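Long-range contacts in N-acetyl-beta-D glucosaminidase (Rhizomucor miehei CAU432, PDB 4ZM6), which probably cleaves terminal N-acetylhexosamine residues as a family 3 glycoside hydrolase and binds acetyl-CoA in a GCN5-related region thought to acetylate glucosamine: residues H552-M556 against I594-V598; Y544-L550 against I572-Q577; G562-P566 against W850-R854. All coordinates share one frame; numbering follows the deposited sequence.

Overall arrangement
Followed from the N terminus, the chain passes the glycoside hydrolase part before reaching the acetyltransferase regions, where all three contacts lie. Residues 544-545 lead into helix 546-561, whose first turn belongs to contact 2 and whose 552-556 belongs to contact 1; the loop 562-566 and helix 569-577 come next. Contact 2 closes the shortest loop, bringing 572-577 back to the start of helix 546-561. Contact 1 closes a somewhat longer one, laying that helix across strand 594-605, and the two cross and touch, Phe597 meeting both Tyr544 and Leu576. Contact 3 closes a loop of 283 intervening residues, crosses both, and ties the interhelical loop of one N-acetyltransferase range to strand 847-857 of the other.

Contact 1: residues H552-M556 against I594-V598; sequences HVTAM and IVGFV
Met556 extends from its helix with CG anti to the backbone N (chi1 -161°) and then bends at chi3 (-74°), which turns CE onto the bulged backbone of the strand. That methyl lies 3.4 Å from Val595 C and also meets Ile594 CG2 at 3.5 Å, while SD passes alongside Phe597 CB. A long, unbranched thioether suits this place because it can follow the uneven backbone of a classic beta bulge, where Val595 and Gly596 both face Ala587. One turn earlier, Val553 sets CG1 over the centre of the Phe597 ring, a CH-pi contact 4.3 Å from the centroid. CG2 reaches the same ring at Phe597 CD1, 3.7 Å away. His552 lays its CB on Ile594 CD1, and its polar imidazole suits this exposed margin. No hydrogen bond joins the segments; the fit is apolar. Segment 552-556 of helix 546-561 crosses 594-598 almost perpendicularly, at 87°, with strands 585-588 and 608-618 flanking strand 594-605 in the sheet. Helix 569-577 adjoins through Ile572, which packs on Thr554, and Val618 of the acetyl-CoA site lies close to Gly596.

Contact 2: residues Y544-L550 against I572-Q577; sequences YRNDDDL and INLGLQ
Leu550 packs on Ile572 and Asn573. The apolar pairs are two: Leu550 CD1 reaches Ile572 CG2 at 4.2 Å, and Leu576 CD1 approaches the phenol of Tyr544, 4.1 Å from CZ, the two side chains crossing at about a right angle. Leucine suits position 550 because its forked end spreads over both partners.

The polar side chains meet their neighbours by van der Waals contact. Leu550 CD2 touches the amide of Asn573 at OD1, 3.6 Å away, and Leu550 CD1 lies against Asn573 CB. Gln577 bends at chi2 (-41°), and this fold brings its amide back beside Asn546 and Tyr544. Its OE1 sits 3.3 Å from Asn546 CB and near the plane of the Tyr544 ring, at the edge by CE2. The Asn546 and Gln577 amides are only 22° from parallel, yet no hydrogen bond joins them.

Across the contact there are no hydrogen bonds; those of 544-550 run within it or to outside partners. Arg545, at the N-cap position, gives its backbone N to Asp549 OD2 (2.9 Å), met from above the carboxylate plane, and its NE to Asp548 OD2 at 3.0 Å. The latter salt bridge is nearly straight and uses the anti lone pair of OD2. Asp548 also pairs with Lys262 of the second subunit, and Asp549 with Arg588.

The chemistry is thus divided: carboxylates brace the helix start and reach the neighbouring subunit, whereas segments 546-550 and 572-577, whose directions differ by 137°, meet, with Tyr544 just ahead of the first helix, through apolar and amide surfaces without a directional bond.

Contact 3: residues G562-P566 against W850-R854; sequences GKDWP and WRSYR
Arg851 reaches the loop carbonyl of Asp564 with both terminal nitrogens, and this single oxygen accepts two bonds. NH2 is 2.8 Å from Asp564 O, in the carbonyl plane and on a lone pair; NH1 is 2.9 Å from the same oxygen but approaches from above that plane. Both bonds are bent, with N-H...O angles of 144° and 139°. The Asp564 carboxylate makes no direct pair with the guanidinium, although its opposite charge probably favours the arginine nearby.

NH1 has a second role over the Trp565 ring. The bend at chi2 (-74°) folds the arginine along the indole, placing CZ 4.4 Å from the centroid of the six-membered ring in a cation-pi contact, with the guanidinium plane nearly upright on the ring. A broad indole suits this place, since Arg851 CG also packs on its CH2. Tyr853 OH lies at the indole's edge, 3.2 Å from Trp565 CH2, while its hydrogen bond goes to Asp688 OD2. Trp565 O is taken by Trp557 NE1.

Trp565, Trp850 and Tyr853 form an aromatic cluster that joins a loop of the first N-acetyltransferase range to strand 847-857 of the second, at whose classic beta bulge Trp850 and Arg851 both face Asp688.

Contact 1: residues H552-M556 against I594-V598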
ATOM      1  N   HIS A 552       2.236  20.652 -17.128  1.00 53.35           N
ATOM      2  CA  HIS A 552       0.801  20.836 -16.953  1.00 53.57           C
ATOM      3  C   HIS A 552       0.467  21.629 -15.703  1.00 51.71           C
ATOM      4  O   HIS A 552      -0.386  22.519 -15.742  1.00 50.62           O
ATOM      5  CB  HIS A 552       0.094  19.487 -16.923  1.00 55.64           C
ATOM      6  CG  HIS A 552       0.046  18.821 -18.258  1.00 57.76           C
ATOM      7  ND1 HIS A 552       0.507  17.539 -18.470  1.00 57.97           N
ATOM      8  CD2 HIS A 552      -0.382  19.274 -19.460  1.00 57.68           C
ATOM      9  CE1 HIS A 552       0.348  17.224 -19.742  1.00 58.88           C
ATOM     10  NE2 HIS A 552      -0.188  18.260 -20.364  1.00 59.39           N
ATOM     11  N   VAL A 553       1.132  21.299 -14.598  1.00 50.14           N
ATOM     12  CA  VAL A 553       0.958  22.039 -13.351  1.00 48.66           C
ATOM     13  C   VAL A 553       1.359  23.499 -13.533  1.00 48.72           C
ATOM     14  O   VAL A 553       0.694  24.399 -13.019  1.00 48.14           O
ATOM     15  CB  VAL A 553       1.766  21.405 -12.211  1.00 48.69           C
ATOM     16  CG1 VAL A 553       1.884  22.357 -11.028  1.00 49.10           C
ATOM     17  CG2 VAL A 553       1.117  20.096 -11.782  1.00 48.97           C
ATOM     18  N   THR A 554       2.441  23.722 -14.277  1.00 49.20           N
ATOM     19  CA  THR A 554       2.891  25.074 -14.618  1.00 48.33           C
ATOM     20  C   THR A 554       1.815  25.830 -15.392  1.00 47.11           C
ATOM     21  O   THR A 554       1.513  26.981 -15.081  1.00 45.80           O
ATOM     22  CB  THR A 554       4.190  25.039 -15.448  1.00 47.66           C
ATOM     23  OG1 THR A 554       5.201  24.326 -14.720  1.00 46.84           O
ATOM     24  CG2 THR A 554       4.677  26.453 -15.764  1.00 46.95           C
ATOM     25  N   ALA A 555       1.233  25.175 -16.392  1.00 47.43           N
ATOM     26  CA  ALA A 555       0.148  25.777 -17.176  1.00 48.00           C
ATOM     27  C   ALA A 555      -1.079  26.067 -16.318  1.00 47.16           C
ATOM     28  O   ALA A 555      -1.726  27.094 -16.477  1.00 46.40           O
ATOM     29  CB  ALA A 555      -0.233  24.874 -18.334  1.00 48.75           C
ATOM     30  N   MET A 556      -1.386  25.160 -15.398  1.00 47.97           N
ATOM     31  CA  MET A 556      -2.511  25.351 -14.496  1.00 48.79           C
ATOM     32  C   MET A 556      -2.289  26.578 -13.607  1.00 48.98           C
ATOM     33  O   MET A 556      -3.235  27.319 -13.330  1.00 49.25           O
ATOM     34  CB  MET A 556      -2.734  24.096 -13.642  1.00 49.27           C
ATOM     35  CG  MET A 556      -4.117  24.005 -13.016  1.00 49.30           C
ATOM     36  SD  MET A 556      -4.253  22.633 -11.852  1.00 51.24           S
ATOM     37  CE  MET A 556      -4.309  21.246 -12.976  1.00 49.95           C
ATOM     38  N   ILE A 594      -4.892  16.267 -16.663  1.00 60.45           N
ATOM     39  CA  ILE A 594      -4.753  16.831 -15.326  1.00 57.44           C
ATOM     40  C   ILE A 594      -5.703  18.017 -15.178  1.00 56.08           C
ATOM     41  O   ILE A 594      -5.707  18.926 -16.009  1.00 58.55           O
ATOM     42  CB  ILE A 594      -3.291  17.239 -15.044  1.00 55.61           C
ATOM     43  CG1 ILE A 594      -2.412  15.982 -15.017  1.00 55.89           C
ATOM     44  CG2 ILE A 594      -3.184  18.009 -13.733  1.00 53.98           C
ATOM     45  CD1 ILE A 594      -0.939  16.241 -14.790  1.00 56.72           C
ATOM     46  N   VAL A 595      -6.521  17.979 -14.129  1.00 52.47           N
ATOM     47  CA  VAL A 595      -7.526  19.014 -13.883  1.00 51.35           C
ATOM     48  C   VAL A 595      -7.330  19.754 -12.559  1.00 49.31           C
ATOM     49  O   VAL A 595      -7.747  20.902 -12.429  1.00 47.72           O
ATOM     50  CB  VAL A 595      -8.957  18.440 -13.962  1.00 52.29           C
ATOM     51  CG1 VAL A 595      -9.273  18.054 -15.397  1.00 52.32           C
ATOM     52  CG2 VAL A 595      -9.138  17.242 -13.035  1.00 52.79           C
ATOM     53  N   GLY A 596      -6.699  19.106 -11.586  1.00 49.26           N
ATOM     54  CA  GLY A 596      -6.357  19.762 -10.327  1.00 49.11           C
ATOM     55  C   GLY A 596      -5.051  19.262  -9.742  1.00 48.34           C
ATOM     56  O   GLY A 596      -4.564  18.184 -10.096  1.00 47.97           O
ATOM     57  N   PHE A 597      -4.500  20.049  -8.827  1.00 47.24           N
ATOM     58  CA  PHE A 597      -3.234  19.732  -8.192  1.00 46.86           C
ATOM     59  C   PHE A 597      -3.269  20.132  -6.722  1.00 45.69           C
ATOM     60  O   PHE A 597      -3.880  21.135  -6.361  1.00 43.71           O
ATOM     61  CB  PHE A 597      -2.103  20.471  -8.922  1.00 49.02           C
ATOM     62  CG  PHE A 597      -0.782  20.416  -8.214  1.00 49.32           C
ATOM     63  CD1 PHE A 597       0.048  19.324  -8.362  1.00 49.74           C
ATOM     64  CD2 PHE A 597      -0.377  21.459  -7.394  1.00 50.67           C
ATOM     65  CE1 PHE A 597       1.265  19.264  -7.707  1.00 50.89           C
ATOM     66  CE2 PHE A 597       0.836  21.407  -6.734  1.00 51.24           C
ATOM     67  CZ  PHE A 597       1.659  20.307  -6.891  1.00 51.36           C
ATOM     68  N   VAL A 598      -2.603  19.342  -5.885  1.00 45.91           N
ATOM     69  CA  VAL A 598      -2.398  19.697  -4.485  1.00 46.63           C
ATOM     70  C   VAL A 598      -0.938  19.445  -4.081  1.00 47.78           C
ATOM     71  O   VAL A 598      -0.349  18.427  -4.456  1.00 47.87           O
ATOM     72  CB  VAL A 598      -3.371  18.930  -3.561  1.00 46.42           C
ATOM     73  CG1 VAL A 598      -3.074  17.438  -3.558  1.00 46.87           C
ATOM     74  CG2 VAL A 598      -3.334  19.484  -2.144  1.00 46.20           C
TER

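Contact 2: residues Y544-L550 against I572-Q577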
ATOM      1  N   TYR A 544       1.736  12.796  -7.810  1.00 48.61           N
ATOM      2  CA  TYR A 544       2.374  13.724  -8.727  1.00 49.89           C
ATOM      3  C   TYR A 544       3.723  13.152  -9.169  1.00 50.97           C
ATOM      4  O   TYR A 544       4.509  12.689  -8.338  1.00 49.76           O
ATOM      5  CB  TYR A 544       2.545  15.089  -8.041  1.00 49.80           C
ATOM      6  CG  TYR A 544       3.447  16.075  -8.757  1.00 49.11           C
ATOM      7  CD1 TYR A 544       3.046  16.690  -9.937  1.00 48.59           C
ATOM      8  CD2 TYR A 544       4.693  16.411  -8.234  1.00 48.00           C
ATOM      9  CE1 TYR A 544       3.869  17.598 -10.583  1.00 48.75           C
ATOM     10  CE2 TYR A 544       5.514  17.319  -8.871  1.00 47.38           C
ATOM     11  CZ  TYR A 544       5.101  17.907 -10.042  1.00 48.27           C
ATOM     12  OH  TYR A 544       5.931  18.804 -10.672  1.00 52.61           O
ATOM     13  N   ARG A 545       3.959  13.155 -10.480  1.00 51.91           N
ATOM     14  CA  ARG A 545       5.235  12.739 -11.054  1.00 52.63           C
ATOM     15  C   ARG A 545       5.826  13.944 -11.766  1.00 53.12           C
ATOM     16  O   ARG A 545       5.332  14.357 -12.818  1.00 52.01           O
ATOM     17  CB  ARG A 545       5.049  11.583 -12.042  1.00 54.02           C
ATOM     18  CG  ARG A 545       4.428  10.328 -11.440  1.00 55.75           C
ATOM     19  CD  ARG A 545       4.464   9.151 -12.410  1.00 56.99           C
ATOM     20  NE  ARG A 545       3.831   9.444 -13.703  1.00 58.72           N
ATOM     21  CZ  ARG A 545       2.525   9.350 -13.965  1.00 59.64           C
ATOM     22  NH1 ARG A 545       1.657   8.977 -13.027  1.00 61.98           N
ATOM     23  NH2 ARG A 545       2.078   9.637 -15.183  1.00 59.09           N
ATOM     24  N   ASN A 546       6.878  14.515 -11.186  1.00 54.29           N
ATOM     25  CA  ASN A 546       7.451  15.755 -11.705  1.00 55.51           C
ATOM     26  C   ASN A 546       7.968  15.657 -13.148  1.00 54.86           C
ATOM     27  O   ASN A 546       7.883  16.628 -13.901  1.00 55.45           O
ATOM     28  CB  ASN A 546       8.528  16.306 -10.753  1.00 57.48           C
ATOM     29  CG  ASN A 546       9.753  15.413 -10.656  1.00 59.50           C
ATOM     30  OD1 ASN A 546       9.647  14.214 -10.397  1.00 60.75           O
ATOM     31  ND2 ASN A 546      10.927  16.002 -10.846  1.00 61.30           N
ATOM     32  N   ASP A 547       8.466  14.490 -13.548  1.00 54.34           N
ATOM     33  CA  ASP A 547       8.935  14.305 -14.924  1.00 55.48           C
ATOM     34  C   ASP A 547       7.813  14.462 -15.952  1.00 55.60           C
ATOM     35  O   ASP A 547       8.027  15.031 -17.020  1.00 56.30           O
ATOM     36  CB  ASP A 547       9.613  12.943 -15.095  1.00 57.99           C
ATOM     37  CG  ASP A 547      10.946  12.845 -14.343  1.00 61.55           C
ATOM     38  OD1 ASP A 547      11.585  13.894 -14.081  1.00 63.73           O
ATOM     39  OD2 ASP A 547      11.360  11.710 -14.017  1.00 61.25           O
ATOM     40  N   ASP A 548       6.618  13.977 -15.621  1.00 55.84           N
ATOM     41  CA  ASP A 548       5.485  13.983 -16.549  1.00 53.31           C
ATOM     42  C   ASP A 548       4.507  15.145 -16.357  1.00 52.51           C
ATOM     43  O   ASP A 548       3.910  15.613 -17.323  1.00 50.92           O
ATOM     44  CB  ASP A 548       4.713  12.666 -16.420  1.00 54.40           C
ATOM     45  CG  ASP A 548       5.574  11.453 -16.707  1.00 54.85           C
ATOM     46  OD1 ASP A 548       6.375  11.514 -17.666  1.00 55.53           O
ATOM     47  OD2 ASP A 548       5.450  10.440 -15.978  1.00 53.79           O
ATOM     48  N   ASP A 549       4.341  15.604 -15.116  1.00 53.35           N
ATOM     49  CA  ASP A 549       3.240  16.509 -14.759  1.00 52.67           C
ATOM     50  C   ASP A 549       3.622  17.984 -14.577  1.00 54.01           C
ATOM     51  O   ASP A 549       2.740  18.839 -14.446  1.00 53.76           O
ATOM     52  CB  ASP A 549       2.581  16.014 -13.470  1.00 51.53           C
ATOM     53  CG  ASP A 549       2.103  14.574 -13.570  1.00 51.45           C
ATOM     54  OD1 ASP A 549       1.822  14.102 -14.699  1.00 50.11           O
ATOM     55  OD2 ASP A 549       2.003  13.914 -12.509  1.00 51.31           O
ATOM     56  N   LEU A 550       4.918  18.285 -14.567  1.00 54.82           N
ATOM     57  CA  LEU A 550       5.384  19.635 -14.245  1.00 53.85           C
ATOM     58  C   LEU A 550       4.889  20.690 -15.240  1.00 53.95           C
ATOM     59  O   LEU A 550       4.448  21.764 -14.831  1.00 55.10           O
ATOM     60  CB  LEU A 550       6.913  19.668 -14.145  1.00 53.57           C
ATOM     61  CG  LEU A 550       7.572  21.033 -13.916  1.00 54.30           C
ATOM     62  CD1 LEU A 550       7.060  21.681 -12.636  1.00 54.02           C
ATOM     63  CD2 LEU A 550       9.090  20.891 -13.889  1.00 53.43           C
ATOM     64  N   ILE A 572       8.189  27.051  -9.660  1.00 47.85           N
ATOM     65  CA  ILE A 572       7.219  26.048  -9.250  1.00 47.63           C
ATOM     66  C   ILE A 572       7.970  24.773  -8.865  1.00 46.20           C
ATOM     67  O   ILE A 572       7.768  24.229  -7.781  1.00 45.71           O
ATOM     68  CB  ILE A 572       6.171  25.786 -10.364  1.00 47.55           C
ATOM     69  CG1 ILE A 572       5.262  27.014 -10.526  1.00 47.38           C
ATOM     70  CG2 ILE A 572       5.324  24.555 -10.056  1.00 46.80           C
ATOM     71  CD1 ILE A 572       4.453  27.031 -11.807  1.00 48.46           C
ATOM     72  N   ASN A 573       8.858  24.324  -9.746  1.00 46.02           N
ATOM     73  CA  ASN A 573       9.642  23.112  -9.504  1.00 45.60           C
ATOM     74  C   ASN A 573      10.476  23.213  -8.227  1.00 45.33           C
ATOM     75  O   ASN A 573      10.569  22.259  -7.454  1.00 46.02           O
ATOM     76  CB  ASN A 573      10.542  22.817 -10.706  1.00 45.93           C
ATOM     77  CG  ASN A 573      11.239  21.477 -10.599  1.00 47.33           C
ATOM     78  OD1 ASN A 573      10.610  20.423 -10.701  1.00 50.44           O
ATOM     79  ND2 ASN A 573      12.549  21.508 -10.398  1.00 47.92           N
ATOM     80  N   LEU A 574      11.073  24.378  -7.997  1.00 44.78           N
ATOM     81  CA  LEU A 574      11.822  24.612  -6.772  1.00 44.39           C
ATOM     82  C   LEU A 574      10.923  24.443  -5.541  1.00 44.37           C
ATOM     83  O   LEU A 574      11.237  23.653  -4.641  1.00 42.78           O
ATOM     84  CB  LEU A 574      12.440  26.014  -6.795  1.00 44.72           C
ATOM     85  CG  LEU A 574      13.247  26.440  -5.567  1.00 44.25           C
ATOM     86  CD1 LEU A 574      14.507  25.600  -5.412  1.00 44.08           C
ATOM     87  CD2 LEU A 574      13.592  27.916  -5.664  1.00 44.49           C
ATOM     88  N   GLY A 575       9.813  25.189  -5.517  1.00 43.14           N
ATOM     89  CA  GLY A 575       8.821  25.089  -4.451  1.00 42.06           C
ATOM     90  C   GLY A 575       8.514  23.632  -4.176  1.00 43.08           C
ATOM     91  O   GLY A 575       8.596  23.180  -3.033  1.00 44.07           O
ATOM     92  N   LEU A 576       8.213  22.880  -5.236  1.00 43.92           N
ATOM     93  CA  LEU A 576       7.723  21.503  -5.097  1.00 45.03           C
ATOM     94  C   LEU A 576       8.799  20.475  -4.755  1.00 46.73           C
ATOM     95  O   LEU A 576       8.601  19.646  -3.861  1.00 46.34           O
ATOM     96  CB  LEU A 576       6.973  21.071  -6.356  1.00 44.63           C
ATOM     97  CG  LEU A 576       5.722  21.898  -6.674  1.00 45.82           C
ATOM     98  CD1 LEU A 576       5.090  21.433  -7.977  1.00 45.38           C
ATOM     99  CD2 LEU A 576       4.713  21.847  -5.533  1.00 46.44           C
ATOM    100  N   GLN A 577       9.936  20.524  -5.443  1.00 47.94           N
ATOM    101  CA  GLN A 577      10.979  19.519  -5.222  1.00 48.55           C
ATOM    102  C   GLN A 577      11.664  19.638  -3.852  1.00 47.52           C
ATOM    103  O   GLN A 577      12.111  18.636  -3.310  1.00 47.46           O
ATOM    104  CB  GLN A 577      12.012  19.546  -6.354  1.00 48.82           C
ATOM    105  CG  GLN A 577      11.446  19.272  -7.748  1.00 49.91           C
ATOM    106  CD  GLN A 577      10.410  18.158  -7.779  1.00 51.76           C
ATOM    107  OE1 GLN A 577       9.269  18.360  -8.224  1.00 55.05           O
ATOM    108  NE2 GLN A 577      10.795  16.982  -7.302  1.00 50.07           N
TER

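Contact 3: residues G562-P566 against W850-R854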
ATOM      1  N   GLY A 562      -1.962  33.471 -12.926  1.00 51.82           N
ATOM      2  CA  GLY A 562      -1.097  34.203 -13.856  1.00 52.51           C
ATOM      3  C   GLY A 562      -1.194  35.721 -13.851  1.00 53.36           C
ATOM      4  O   GLY A 562      -0.202  36.398 -14.128  1.00 55.44           O
ATOM      5  N   LYS A 563      -2.373  36.262 -13.546  1.00 53.23           N
ATOM      6  CA  LYS A 563      -2.588  37.714 -13.573  1.00 53.88           C
ATOM      7  C   LYS A 563      -1.810  38.434 -12.471  1.00 53.42           C
ATOM      8  O   LYS A 563      -1.005  39.310 -12.760  1.00 53.08           O
ATOM      9  CB  LYS A 563      -4.082  38.060 -13.476  1.00 52.79           C
ATOM     10  N   ASP A 564      -2.048  38.060 -11.216  1.00 54.37           N
ATOM     11  CA  ASP A 564      -1.396  38.713 -10.069  1.00 56.77           C
ATOM     12  C   ASP A 564      -0.089  38.050  -9.623  1.00 55.44           C
ATOM     13  O   ASP A 564       0.715  38.677  -8.932  1.00 54.17           O
ATOM     14  CB  ASP A 564      -2.342  38.749  -8.858  1.00 59.43           C
ATOM     15  CG  ASP A 564      -3.481  39.737  -9.025  1.00 59.95           C
ATOM     16  OD1 ASP A 564      -3.649  40.290 -10.132  1.00 58.59           O
ATOM     17  OD2 ASP A 564      -4.211  39.954  -8.034  1.00 59.69           O
ATOM     18  N   TRP A 565       0.105  36.782  -9.988  1.00 55.34           N
ATOM     19  CA  TRP A 565       1.238  35.994  -9.506  1.00 51.85           C
ATOM     20  C   TRP A 565       1.877  35.178 -10.623  1.00 50.67           C
ATOM     21  O   TRP A 565       1.919  33.951 -10.542  1.00 52.13           O
ATOM     22  CB  TRP A 565       0.789  35.022  -8.417  1.00 50.90           C
ATOM     23  CG  TRP A 565      -0.095  35.584  -7.363  1.00 50.83           C
ATOM     24  CD1 TRP A 565      -1.446  35.744  -7.432  1.00 50.05           C
ATOM     25  CD2 TRP A 565       0.295  36.013  -6.051  1.00 50.34           C
ATOM     26  NE1 TRP A 565      -1.920  36.265  -6.255  1.00 49.58           N
ATOM     27  CE2 TRP A 565      -0.874  36.432  -5.387  1.00 48.52           C
ATOM     28  CE3 TRP A 565       1.521  36.094  -5.379  1.00 50.04           C
ATOM     29  CZ2 TRP A 565      -0.859  36.926  -4.086  1.00 48.50           C
ATOM     30  CZ3 TRP A 565       1.534  36.585  -4.080  1.00 49.93           C
ATOM     31  CH2 TRP A 565       0.347  36.993  -3.449  1.00 49.35           C
ATOM     32  N   PRO A 566       2.382  35.847 -11.669  1.00 48.79           N
ATOM     33  CA  PRO A 566       3.084  35.099 -12.715  1.00 48.01           C
ATOM     34  C   PRO A 566       4.313  34.386 -12.145  1.00 47.11           C
ATOM     35  O   PRO A 566       5.060  34.987 -11.366  1.00 47.55           O
ATOM     36  CB  PRO A 566       3.480  36.180 -13.724  1.00 48.30           C
ATOM     37  CG  PRO A 566       3.426  37.468 -12.967  1.00 49.06           C
ATOM     38  CD  PRO A 566       2.366  37.296 -11.927  1.00 48.43           C
ATOM     39  N   TRP A 850       2.440  44.912  -0.059  1.00 52.40           N
ATOM     40  CA  TRP A 850       2.432  44.455  -1.439  1.00 50.18           C
ATOM     41  C   TRP A 850       1.251  43.528  -1.696  1.00 50.78           C
ATOM     42  O   TRP A 850       0.513  43.702  -2.666  1.00 48.99           O
ATOM     43  CB  TRP A 850       3.747  43.734  -1.741  1.00 49.22           C
ATOM     44  CG  TRP A 850       3.802  43.170  -3.111  1.00 48.26           C
ATOM     45  CD1 TRP A 850       3.654  43.850  -4.279  1.00 48.01           C
ATOM     46  CD2 TRP A 850       4.012  41.799  -3.465  1.00 47.35           C
ATOM     47  NE1 TRP A 850       3.756  42.989  -5.344  1.00 48.35           N
ATOM     48  CE2 TRP A 850       3.976  41.722  -4.870  1.00 48.06           C
ATOM     49  CE3 TRP A 850       4.223  40.629  -2.729  1.00 47.62           C
ATOM     50  CZ2 TRP A 850       4.150  40.520  -5.561  1.00 48.39           C
ATOM     51  CZ3 TRP A 850       4.397  39.431  -3.416  1.00 48.46           C
ATOM     52  CH2 TRP A 850       4.359  39.388  -4.817  1.00 47.90           C
ATOM     53  N   ARG A 851       1.105  42.525  -0.836  1.00 50.76           N
ATOM     54  CA  ARG A 851      -0.005  41.588  -0.899  1.00 51.24           C
ATOM     55  C   ARG A 851      -0.356  41.147   0.521  1.00 53.71           C
ATOM     56  O   ARG A 851       0.510  41.140   1.401  1.00 54.06           O
ATOM     57  CB  ARG A 851       0.368  40.364  -1.740  1.00 50.54           C
ATOM     58  CG  ARG A 851       0.698  40.643  -3.199  1.00 49.09           C
ATOM     59  CD  ARG A 851      -0.542  40.960  -4.016  1.00 48.76           C
ATOM     60  NE  ARG A 851      -0.219  41.387  -5.381  1.00 48.29           N
ATOM     61  CZ  ARG A 851       0.188  40.578  -6.359  1.00 47.86           C
ATOM     62  NH1 ARG A 851       0.344  39.278  -6.146  1.00 49.14           N
ATOM     63  NH2 ARG A 851       0.450  41.067  -7.563  1.00 47.59           N
ATOM     64  N   SER A 852      -1.616  40.767   0.739  1.00 55.39           N
ATOM     65  CA  SER A 852      -2.074  40.324   2.064  1.00 56.22           C
ATOM     66  C   SER A 852      -2.628  38.901   2.028  1.00 53.57           C
ATOM     67  O   SER A 852      -3.152  38.453   1.007  1.00 53.92           O
ATOM     68  CB  SER A 852      -3.131  41.288   2.613  1.00 57.23           C
ATOM     69  OG  SER A 852      -2.649  42.626   2.621  1.00 58.25           O
ATOM     70  N   TYR A 853      -2.497  38.195   3.148  1.00 52.28           N
ATOM     71  CA  TYR A 853      -2.994  36.824   3.280  1.00 52.28           C
ATOM     72  C   TYR A 853      -3.718  36.635   4.605  1.00 50.03           C
ATOM     73  O   TYR A 853      -3.415  37.306   5.584  1.00 49.54           O
ATOM     74  CB  TYR A 853      -1.841  35.814   3.210  1.00 52.88           C
ATOM     75  CG  TYR A 853      -0.813  36.102   2.139  1.00 53.65           C
ATOM     76  CD1 TYR A 853       0.271  36.924   2.404  1.00 54.07           C
ATOM     77  CD2 TYR A 853      -0.919  35.548   0.867  1.00 53.76           C
ATOM     78  CE1 TYR A 853       1.217  37.191   1.438  1.00 53.49           C
ATOM     79  CE2 TYR A 853       0.030  35.811  -0.111  1.00 53.96           C
ATOM     80  CZ  TYR A 853       1.094  36.639   0.185  1.00 54.13           C
ATOM     81  OH  TYR A 853       2.048  36.921  -0.766  1.00 57.70           O
ATOM     82  N   ARG A 854      -4.665  35.706   4.635  1.00 50.13           N
ATOM     83  CA  ARG A 854      -5.301  35.298   5.883  1.00 51.00           C
ATOM     84  C   ARG A 854      -4.856  33.887   6.218  1.00 53.38           C
ATOM     85  O   ARG A 854      -5.094  32.959   5.443  1.00 54.83           O
ATOM     86  CB  ARG A 854      -6.819  35.342   5.759  1.00 49.24           C
ATOM     87  CG  ARG A 854      -7.558  34.938   7.030  1.00 48.53           C
ATOM     88  CD  ARG A 854      -9.062  34.904   6.809  1.00 47.47           C
ATOM     89  NE  ARG A 854      -9.545  36.162   6.242  1.00 46.39           N
ATOM     90  CZ  ARG A 854      -9.726  37.282   6.939  1.00 46.23           C
ATOM     91  NH1 ARG A 854      -9.459  37.328   8.245  1.00 45.84           N
ATOM     92  NH2 ARG A 854     -10.160  38.375   6.315  1.00 44.84           N
TER